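Local coordinates for MdbA protein (Corynebacterium diphtheriae, PDB 5C00) that acts as a DsbA-family thiol-disulfide oxidoreductase, probably forming disulfide bonds in exported proteins, and is needed for viability, pilus assembly, toxin production and virulence, at residues 78-90 with 165-177. Residues are numbered along the deposited sequence; the frame is centred on the assembly and turned at random. Where two conformers were deposited one is given.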
ATOM      1  N   ILE A  78       2.127  10.654 -13.273  1.00 25.24           N
ATOM      2  CA  ILE A  78       1.532  10.803 -11.960  1.00 23.53           C
ATOM      3  C   ILE A  78       2.513  10.473 -10.860  1.00 22.72           C
ATOM      4  O   ILE A  78       3.445   9.701 -11.081  1.00 21.07           O
ATOM      5  CB  ILE A  78       0.295   9.912 -11.806  1.00 23.20           C
ATOM      6  CG1 ILE A  78       0.604   8.429 -11.921  1.00 22.10           C
ATOM      7  CG2 ILE A  78      -0.700  10.291 -12.872  1.00 23.79           C
ATOM      8  CD1 ILE A  78      -0.603   7.570 -11.643  1.00 21.40           C
ATOM      9  N   VAL A  79       2.313  11.105  -9.717  1.00 21.79           N
ATOM     10  CA  VAL A  79       2.984  10.752  -8.478  1.00 23.27           C
ATOM     11  C   VAL A  79       1.914  10.267  -7.520  1.00 22.19           C
ATOM     12  O   VAL A  79       0.954  10.973  -7.294  1.00 24.29           O
ATOM     13  CB  VAL A  79       3.738  11.957  -7.929  1.00 24.62           C
ATOM     14  CG1 VAL A  79       4.294  11.672  -6.542  1.00 24.93           C
ATOM     15  CG2 VAL A  79       4.875  12.271  -8.893  1.00 25.42           C
ATOM     16  N   VAL A  80       2.031   9.033  -7.031  1.00 20.86           N
ATOM     17  CA  VAL A  80       0.966   8.445  -6.217  1.00 19.36           C
ATOM     18  C   VAL A  80       1.271   8.410  -4.730  1.00 19.66           C
ATOM     19  O   VAL A  80       2.240   7.777  -4.266  1.00 19.78           O
ATOM     20  CB  VAL A  80       0.567   7.020  -6.692  1.00 18.21           C
ATOM     21  CG1 VAL A  80      -0.582   6.520  -5.830  1.00 18.69           C
ATOM     22  CG2 VAL A  80       0.116   7.064  -8.143  1.00 18.36           C
ATOM     23  N   ASN A  81       0.469   9.138  -3.983  1.00 18.36           N
ATOM     24  CA  ASN A  81       0.547   9.057  -2.560  1.00 19.39           C
ATOM     25  C   ASN A  81      -0.407   7.989  -2.048  1.00 17.45           C
ATOM     26  O   ASN A  81      -1.602   8.232  -1.956  1.00 16.84           O
ATOM     27  CB  ASN A  81       0.212  10.399  -1.927  1.00 20.72           C
ATOM     28  CG  ASN A  81       1.110  11.494  -2.437  1.00 24.99           C
ATOM     29  OD1 ASN A  81       2.204  11.672  -1.947  1.00 27.07           O
ATOM     30  ND2 ASN A  81       0.661  12.203  -3.448  1.00 30.92           N
ATOM     31  N   LEU A  82       0.155   6.852  -1.639  1.00 16.37           N
ATOM     32  CA  LEU A  82      -0.603   5.778  -1.067  1.00 17.04           C
ATOM     33  C   LEU A  82      -0.802   6.104   0.413  1.00 16.99           C
ATOM     34  O   LEU A  82       0.183   6.217   1.177  1.00 17.96           O
ATOM     35  CB  LEU A  82       0.087   4.422  -1.222  1.00 16.94           C
ATOM     36  CG  LEU A  82       0.222   3.906  -2.651  1.00 19.03           C
ATOM     37  CD1 LEU A  82       1.133   2.702  -2.624  1.00 18.58           C
ATOM     38  CD2 LEU A  82      -1.127   3.556  -3.233  1.00 19.97           C
ATOM     39  N   ARG A  83      -2.056   6.376   0.761  1.00 17.39           N
ATOM     40  CA  ARG A  83      -2.472   6.799   2.091  1.00 17.85           C
ATOM     41  C   ARG A  83      -3.257   5.664   2.717  1.00 17.96           C
ATOM     42  O   ARG A  83      -4.468   5.477   2.451  1.00 17.81           O
ATOM     43  CB  ARG A  83      -3.276   8.079   1.989  1.00 18.05           C
ATOM     44  CG  ARG A  83      -2.404   9.267   1.514  1.00 19.13           C
ATOM     45  CD  ARG A  83      -3.062  10.642   1.709  1.00 21.32           C
ATOM     46  NE  ARG A  83      -2.097  11.670   1.350  1.00 22.66           N
ATOM     47  CZ  ARG A  83      -1.098  12.074   2.128  1.00 23.81           C
ATOM     48  NH1 ARG A  83      -0.931  11.587   3.337  1.00 24.74           N
ATOM     49  NH2 ARG A  83      -0.227  12.963   1.671  1.00 27.34           N
ATOM     50  N   ILE A  84      -2.521   4.862   3.479  1.00 17.72           N
ATOM     51  CA  ILE A  84      -3.075   3.659   4.044  1.00 18.24           C
ATOM     52  C   ILE A  84      -3.820   3.878   5.347  1.00 18.23           C
ATOM     53  O   ILE A  84      -3.379   4.573   6.270  1.00 18.00           O
ATOM     54  CB  ILE A  84      -2.012   2.532   4.208  1.00 18.72           C
ATOM     55  CG1 ILE A  84      -1.151   2.375   2.938  1.00 19.66           C
ATOM     56  CG2 ILE A  84      -2.716   1.238   4.555  1.00 18.49           C
ATOM     57  CD1 ILE A  84      -1.935   2.217   1.672  1.00 21.07           C
ATOM     58  N   LEU A  85      -5.006   3.281   5.408  1.00 17.14           N
ATOM     59  CA  LEU A  85      -5.902   3.418   6.524  1.00 18.48           C
ATOM     60  C   LEU A  85      -5.989   2.103   7.314  1.00 18.70           C
ATOM     61  O   LEU A  85      -5.589   1.053   6.817  1.00 18.15           O
ATOM     62  CB  LEU A  85      -7.286   3.778   6.009  1.00 17.95           C
ATOM     63  CG  LEU A  85      -7.412   5.035   5.151  1.00 19.51           C
ATOM     64  CD1 LEU A  85      -8.752   5.091   4.518  1.00 20.99           C
ATOM     65  CD2 LEU A  85      -7.171   6.284   5.994  1.00 21.02           C
ATOM     66  N   ASN A  86      -6.515   2.160   8.544  1.00 19.62           N
ATOM     67  CA  ASN A  86      -6.814   0.956   9.319  1.00 19.20           C
ATOM     68  C   ASN A  86      -8.231   1.001   9.934  1.00 20.21           C
ATOM     69  O   ASN A  86      -8.513   0.358  10.949  1.00 18.55           O
ATOM     70  CB  ASN A  86      -5.750   0.655  10.386  1.00 20.20           C
ATOM     71  CG  ASN A  86      -5.705   1.682  11.489  1.00 21.64           C
ATOM     72  OD1 ASN A  86      -6.449   2.637  11.426  1.00 19.88           O
ATOM     73  ND2 ASN A  86      -4.795   1.505  12.495  1.00 22.76           N
ATOM     74  N   PHE A  87      -9.111   1.767   9.306  1.00 20.97           N
ATOM     75  CA  PHE A  87     -10.482   1.981   9.809  1.00 21.33           C
ATOM     76  C   PHE A  87     -11.270   0.685   9.870  1.00 21.20           C
ATOM     77  O   PHE A  87     -12.173   0.531  10.710  1.00 22.36           O
ATOM     78  CB  PHE A  87     -11.199   3.066   8.959  1.00 21.60           C
ATOM     79  CG  PHE A  87     -11.654   2.620   7.600  1.00 22.04           C
ATOM     80  CD1 PHE A  87     -10.783   2.544   6.541  1.00 21.64           C
ATOM     81  CD2 PHE A  87     -12.993   2.337   7.365  1.00 23.87           C
ATOM     82  CE1 PHE A  87     -11.198   2.132   5.290  1.00 22.13           C
ATOM     83  CE2 PHE A  87     -13.430   1.914   6.120  1.00 23.25           C
ATOM     84  CZ  PHE A  87     -12.555   1.807   5.072  1.00 23.67           C
ATOM     85  N   LEU A  88     -10.959  -0.278   8.996  1.00 19.95           N
ATOM     86  CA  LEU A  88     -11.643  -1.562   9.045  1.00 20.94           C
ATOM     87  C   LEU A  88     -11.332  -2.431  10.264  1.00 22.63           C
ATOM     88  O   LEU A  88     -12.023  -3.428  10.518  1.00 25.12           O
ATOM     89  CB  LEU A  88     -11.453  -2.335   7.737  1.00 21.31           C
ATOM     90  CG  LEU A  88     -12.108  -1.665   6.520  1.00 21.57           C
ATOM     91  CD1 LEU A  88     -11.770  -2.447   5.264  1.00 22.12           C
ATOM     92  CD2 LEU A  88     -13.617  -1.575   6.666  1.00 24.18           C
ATOM     93  N   ASP A  89     -10.325  -2.065  11.047  1.00 21.50           N
ATOM     94  CA  ASP A  89     -10.108  -2.728  12.321  1.00 22.25           C
ATOM     95  C   ASP A  89     -11.100  -2.234  13.415  1.00 25.93           C
ATOM     96  O   ASP A  89     -10.938  -2.583  14.575  1.00 23.95           O
ATOM     97  CB  ASP A  89      -8.642  -2.558  12.761  1.00 21.63           C
ATOM     98  CG  ASP A  89      -7.688  -3.489  12.017  1.00 22.09           C
ATOM     99  OD1 ASP A  89      -8.154  -4.410  11.258  1.00 22.38           O
ATOM    100  OD2 ASP A  89      -6.455  -3.244  12.139  1.00 21.68           O
ATOM    101  N   ARG A  90     -12.065  -1.385  13.041  1.00 27.31           N
ATOM    102  CA  ARG A  90     -13.271  -1.067  13.874  1.00 31.90           C
ATOM    103  C   ARG A  90     -12.802  -0.416  15.150  1.00 33.10           C
ATOM    104  O   ARG A  90     -13.058  -0.907  16.262  1.00 32.56           O
ATOM    105  CB  ARG A  90     -14.086  -2.348  14.119  1.00 33.54           C
ATOM    106  CG  ARG A  90     -15.521  -2.190  14.637  1.00 37.31           C
ATOM    107  CD  ARG A  90     -16.342  -3.464  14.351  1.00 36.38           C
ATOM    108  NE  ARG A  90     -16.412  -3.668  12.911  1.00 36.43           N
ATOM    109  CZ  ARG A  90     -16.838  -4.770  12.306  1.00 33.45           C
ATOM    110  NH1 ARG A  90     -16.833  -4.815  10.988  1.00 34.87           N
ATOM    111  NH2 ARG A  90     -17.269  -5.828  12.999  1.00 31.63           N
ATOM    112  N   PHE A 165       2.820   3.470  11.633  1.00 20.59           N
ATOM    113  CA  PHE A 165       1.685   3.154  10.786  1.00 20.14           C
ATOM    114  C   PHE A 165       0.360   3.718  11.367  1.00 21.05           C
ATOM    115  O   PHE A 165      -0.422   4.296  10.655  1.00 20.12           O
ATOM    116  CB  PHE A 165       1.528   1.669  10.613  1.00 20.21           C
ATOM    117  CG  PHE A 165       0.308   1.334   9.843  1.00 19.66           C
ATOM    118  CD1 PHE A 165       0.337   1.391   8.447  1.00 19.41           C
ATOM    119  CD2 PHE A 165      -0.830   0.998  10.482  1.00 19.88           C
ATOM    120  CE1 PHE A 165      -0.807   1.152   7.724  1.00 19.42           C
ATOM    121  CE2 PHE A 165      -1.968   0.730   9.762  1.00 19.17           C
ATOM    122  CZ  PHE A 165      -1.946   0.832   8.388  1.00 18.11           C
ATOM    123  N   ARG A 166       0.127   3.493  12.651  1.00 21.90           N
ATOM    124  CA  ARG A 166      -1.082   4.030  13.321  1.00 23.22           C
ATOM    125  C   ARG A 166      -1.131   5.555  13.245  1.00 23.02           C
ATOM    126  O   ARG A 166      -2.180   6.126  13.022  1.00 22.20           O
ATOM    127  CB  ARG A 166      -1.076   3.627  14.781  1.00 25.03           C
ATOM    128  CG  ARG A 166      -1.284   2.158  15.047  1.00 25.72           C
ATOM    129  CD  ARG A 166      -0.992   1.820  16.515  1.00 26.56           C
ATOM    130  NE  ARG A 166      -1.048   0.352  16.667  1.00 26.99           N
ATOM    131  CZ  ARG A 166      -0.184  -0.415  17.301  1.00 28.83           C
ATOM    132  NH1 ARG A 166       0.881   0.092  17.933  1.00 29.72           N
ATOM    133  NH2 ARG A 166      -0.408  -1.732  17.318  1.00 28.91           N
ATOM    134  N   LYS A 167      -0.002   6.224  13.480  1.00 23.33           N
ATOM    135  CA  LYS A 167       0.042   7.689  13.356  0.60 25.06           C
ATOM    136  C   LYS A 167      -0.309   8.118  11.933  1.00 23.40           C
ATOM    137  O   LYS A 167      -1.112   9.075  11.727  1.00 22.41           O
ATOM    138  CB  LYS A 167       1.412   8.216  13.794  0.60 26.93           C
ATOM    139  CG  LYS A 167       1.868   9.548  13.222  0.60 31.02           C
ATOM    140  CD  LYS A 167       3.219   9.926  13.848  0.60 33.01           C
ATOM    141  CE  LYS A 167       4.171  10.590  12.866  0.60 35.65           C
ATOM    142  NZ  LYS A 167       5.495   9.883  12.784  0.60 36.31           N
ATOM    143  N   PHE A 168       0.249   7.410  10.941  1.00 21.52           N
ATOM    144  CA  PHE A 168      -0.074   7.692   9.538  1.00 21.45           C
ATOM    145  C   PHE A 168      -1.546   7.419   9.226  1.00 20.71           C
ATOM    146  O   PHE A 168      -2.210   8.187   8.511  1.00 20.17           O
ATOM    147  CB  PHE A 168       0.772   6.851   8.605  1.00 23.01           C
ATOM    148  CG  PHE A 168       2.231   7.222   8.582  1.00 24.72           C
ATOM    149  CD1 PHE A 168       2.742   8.227   9.405  1.00 27.92           C
ATOM    150  CD2 PHE A 168       3.095   6.523   7.775  1.00 25.78           C
ATOM    151  CE1 PHE A 168       4.089   8.519   9.371  1.00 29.80           C
ATOM    152  CE2 PHE A 168       4.432   6.817   7.736  1.00 27.72           C
ATOM    153  CZ  PHE A 168       4.929   7.810   8.559  1.00 29.78           C
ATOM    154  N   ALA A 169      -2.024   6.307   9.724  1.00 20.13           N
ATOM    155  CA  ALA A 169      -3.407   5.932   9.467  1.00 21.17           C
ATOM    156  C   ALA A 169      -4.358   6.995  10.043  1.00 22.82           C
ATOM    157  O   ALA A 169      -5.324   7.392   9.385  1.00 21.43           O
ATOM    158  CB  ALA A 169      -3.704   4.556  10.050  1.00 21.47           C
ATOM    159  N   GLU A 170      -4.057   7.480  11.251  1.00 23.17           N
ATOM    160  CA  GLU A 170      -4.931   8.523  11.857  0.60 24.88           C
ATOM    161  C   GLU A 170      -4.882   9.826  11.045  1.00 24.26           C
ATOM    162  O   GLU A 170      -5.934  10.406  10.746  1.00 23.79           O
ATOM    163  CB  GLU A 170      -4.586   8.749  13.341  0.60 27.77           C
ATOM    164  CG  GLU A 170      -5.665   9.466  14.151  0.60 31.51           C
ATOM    165  CD  GLU A 170      -7.091   8.961  13.869  0.60 33.48           C
ATOM    166  OE1 GLU A 170      -7.353   7.735  13.973  0.60 37.52           O
ATOM    167  OE2 GLU A 170      -7.953   9.798  13.525  0.60 37.14           O
ATOM    168  N   ALA A 171      -3.687  10.273  10.661  1.00 22.89           N
ATOM    169  CA  ALA A 171      -3.530  11.467   9.816  1.00 23.30           C
ATOM    170  C   ALA A 171      -4.242  11.341   8.480  1.00 22.70           C
ATOM    171  O   ALA A 171      -4.891  12.292   7.998  1.00 22.26           O
ATOM    172  CB  ALA A 171      -2.074  11.794   9.577  1.00 23.63           C
ATOM    173  N   ASN A 172      -4.142  10.141   7.863  1.00 20.86           N
ATOM    174  CA  ASN A 172      -4.776   9.918   6.617  1.00 19.80           C
ATOM    175  C   ASN A 172      -6.278   9.886   6.736  1.00 20.47           C
ATOM    176  O   ASN A 172      -6.952  10.370   5.842  1.00 21.55           O
ATOM    177  CB  ASN A 172      -4.211   8.605   5.980  1.00 20.16           C
ATOM    178  CG  ASN A 172      -2.781   8.783   5.467  1.00 20.93           C
ATOM    179  OD1 ASN A 172      -2.407   9.862   5.022  1.00 22.80           O
ATOM    180  ND2 ASN A 172      -2.004   7.726   5.495  1.00 21.54           N
ATOM    181  N   SER A 173      -6.831   9.343   7.815  1.00 21.65           N
ATOM    182  CA  SER A 173      -8.284   9.370   7.938  0.60 22.39           C
ATOM    183  C   SER A 173      -8.773  10.802   8.211  1.00 23.78           C
ATOM    184  O   SER A 173      -9.823  11.174   7.729  1.00 23.08           O
ATOM    185  CB  SER A 173      -8.794   8.417   9.004  0.60 23.07           C
ATOM    186  OG  SER A 173      -8.328   8.775  10.269  0.60 25.95           O
ATOM    187  N   LYS A 174      -8.000  11.594   8.949  1.00 24.67           N
ATOM    188  CA  LYS A 174      -8.379  12.986   9.141  1.00 27.65           C
ATOM    189  C   LYS A 174      -8.331  13.792   7.846  1.00 26.89           C
ATOM    190  O   LYS A 174      -9.246  14.604   7.578  1.00 24.95           O
ATOM    191  CB  LYS A 174      -7.518  13.648  10.219  1.00 30.44           C
ATOM    192  CG  LYS A 174      -7.838  13.192  11.621  1.00 33.65           C
ATOM    193  CD  LYS A 174      -6.903  13.933  12.586  1.00 41.36           C
ATOM    194  CE  LYS A 174      -7.344  13.785  14.040  1.00 47.11           C
ATOM    195  NZ  LYS A 174      -7.021  12.419  14.548  1.00 50.54           N
ATOM    196  N   LYS A 175      -7.302  13.561   7.026  1.00 25.46           N
ATOM    197  CA  LYS A 175      -7.220  14.163   5.699  1.00 25.78           C
ATOM    198  C   LYS A 175      -8.390  13.732   4.845  1.00 25.60           C
ATOM    199  O   LYS A 175      -8.985  14.557   4.162  1.00 27.77           O
ATOM    200  CB  LYS A 175      -5.883  13.881   4.987  1.00 27.29           C
ATOM    201  CG  LYS A 175      -5.702  14.578   3.651  1.00 29.27           C
ATOM    202  CD  LYS A 175      -4.336  14.232   3.072  1.00 32.52           C
ATOM    203  CE  LYS A 175      -4.117  14.780   1.677  1.00 35.76           C
ATOM    204  NZ  LYS A 175      -4.411  16.240   1.574  1.00 38.62           N
ATOM    205  N   LEU A 176      -8.768  12.461   4.903  1.00 23.98           N
ATOM    206  CA  LEU A 176      -9.876  11.988   4.092  1.00 23.16           C
ATOM    207  C   LEU A 176     -11.201  12.584   4.576  1.00 24.70           C
ATOM    208  O   LEU A 176     -12.059  12.924   3.782  1.00 24.27           O
ATOM    209  CB  LEU A 176      -9.936  10.468   4.116  1.00 22.31           C
ATOM    210  CG  LEU A 176     -10.999   9.808   3.249  1.00 22.70           C
ATOM    211  CD1 LEU A 176     -10.797  10.245   1.830  1.00 23.85           C
ATOM    212  CD2 LEU A 176     -10.918   8.303   3.338  1.00 21.87           C
ATOM    213  N   GLU A 177     -11.357  12.721   5.888  1.00 26.52           N
ATOM    214  CA  GLU A 177     -12.546  13.387   6.420  1.00 29.49           C
ATOM    215  C   GLU A 177     -12.655  14.810   5.943  1.00 30.99           C
ATOM    216  O   GLU A 177     -13.722  15.232   5.566  1.00 31.70           O
ATOM    217  CB  GLU A 177     -12.535  13.353   7.940  1.00 31.32           C
ATOM    218  CG  GLU A 177     -12.945  11.994   8.424  1.00 33.04           C
ATOM    219  CD  GLU A 177     -12.720  11.791   9.899  1.00 36.81           C
ATOM    220  OE1 GLU A 177     -11.753  12.369  10.442  1.00 38.27           O
ATOM    221  OE2 GLU A 177     -13.498  11.016  10.478  1.00 36.73           O
TER
HETATM  222  O   HOH W   1      -0.750   4.370   7.401  1.00 19.74           O
HETATM  223  O   HOH W   2      -7.348   4.855   9.288  1.00 19.79           O
HETATM  224  O   HOH W   3      -6.387   5.028  12.788  1.00 35.66           O
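Arg83 and Asn172 supply the one direct hydrogen bond between strand 78-85 and helix 165-177: NH1 of Arg83 donates to OD1 of Asn172 over 2.8 Å, with an N-H...O angle of 155°. The acceptor lies in the guanidinium plane and the donor in the carbonyl plane, although the two planes are turned 69° apart. Lys175 comes over one guanidinium face with its aliphatic part, its CE 3.7 Å from NE of Arg83. Salt bridges to Asp48 and Asp30 take the other guanidinium nitrogens and probably offset the nearby lysine charge, while ND2 of Asn172 bonds to Ser31 O.

The close apolar packing lies around the buried Ile84 and Leu85, against the helix backbone. CA of Ala169 stands 3.5 Å from Ile84 O in a CA-H...O contact, and a water donates to that same oxygen and to Phe165 O. Leu85 starts out away from the helix, but CD2 swings back to 3.6 Å from Ser173 N, and its other methyl, CD1, meets CD2 of Leu176. The Phe165 ring reaches the strand by its rim, its first torsion carrying CG across from the backbone N; CE1 lies 3.7 Å from Ile84 CG2, which sits in the ring plane, and CE2 approaches Asn86 CB.

The partly exposed Asn86 marks the looser side, with two waters. One links Asn86 N to Ala169 O, the latter weakly; another donates to Asn86 OD1 (2.8 Å). Even so, Asn86 OD1 also rests against Ala169 CB, and its ND2 is held by Thr98 OG1.

The helix crosses the strand at -104°, with the axes 7.0 Å apart, in a thioredoxin-type domain. Here strand 78-85 runs between strands 32-36 and 45-52, and Phe165 continues onto Ala102 and Leu105 of helix 96-109.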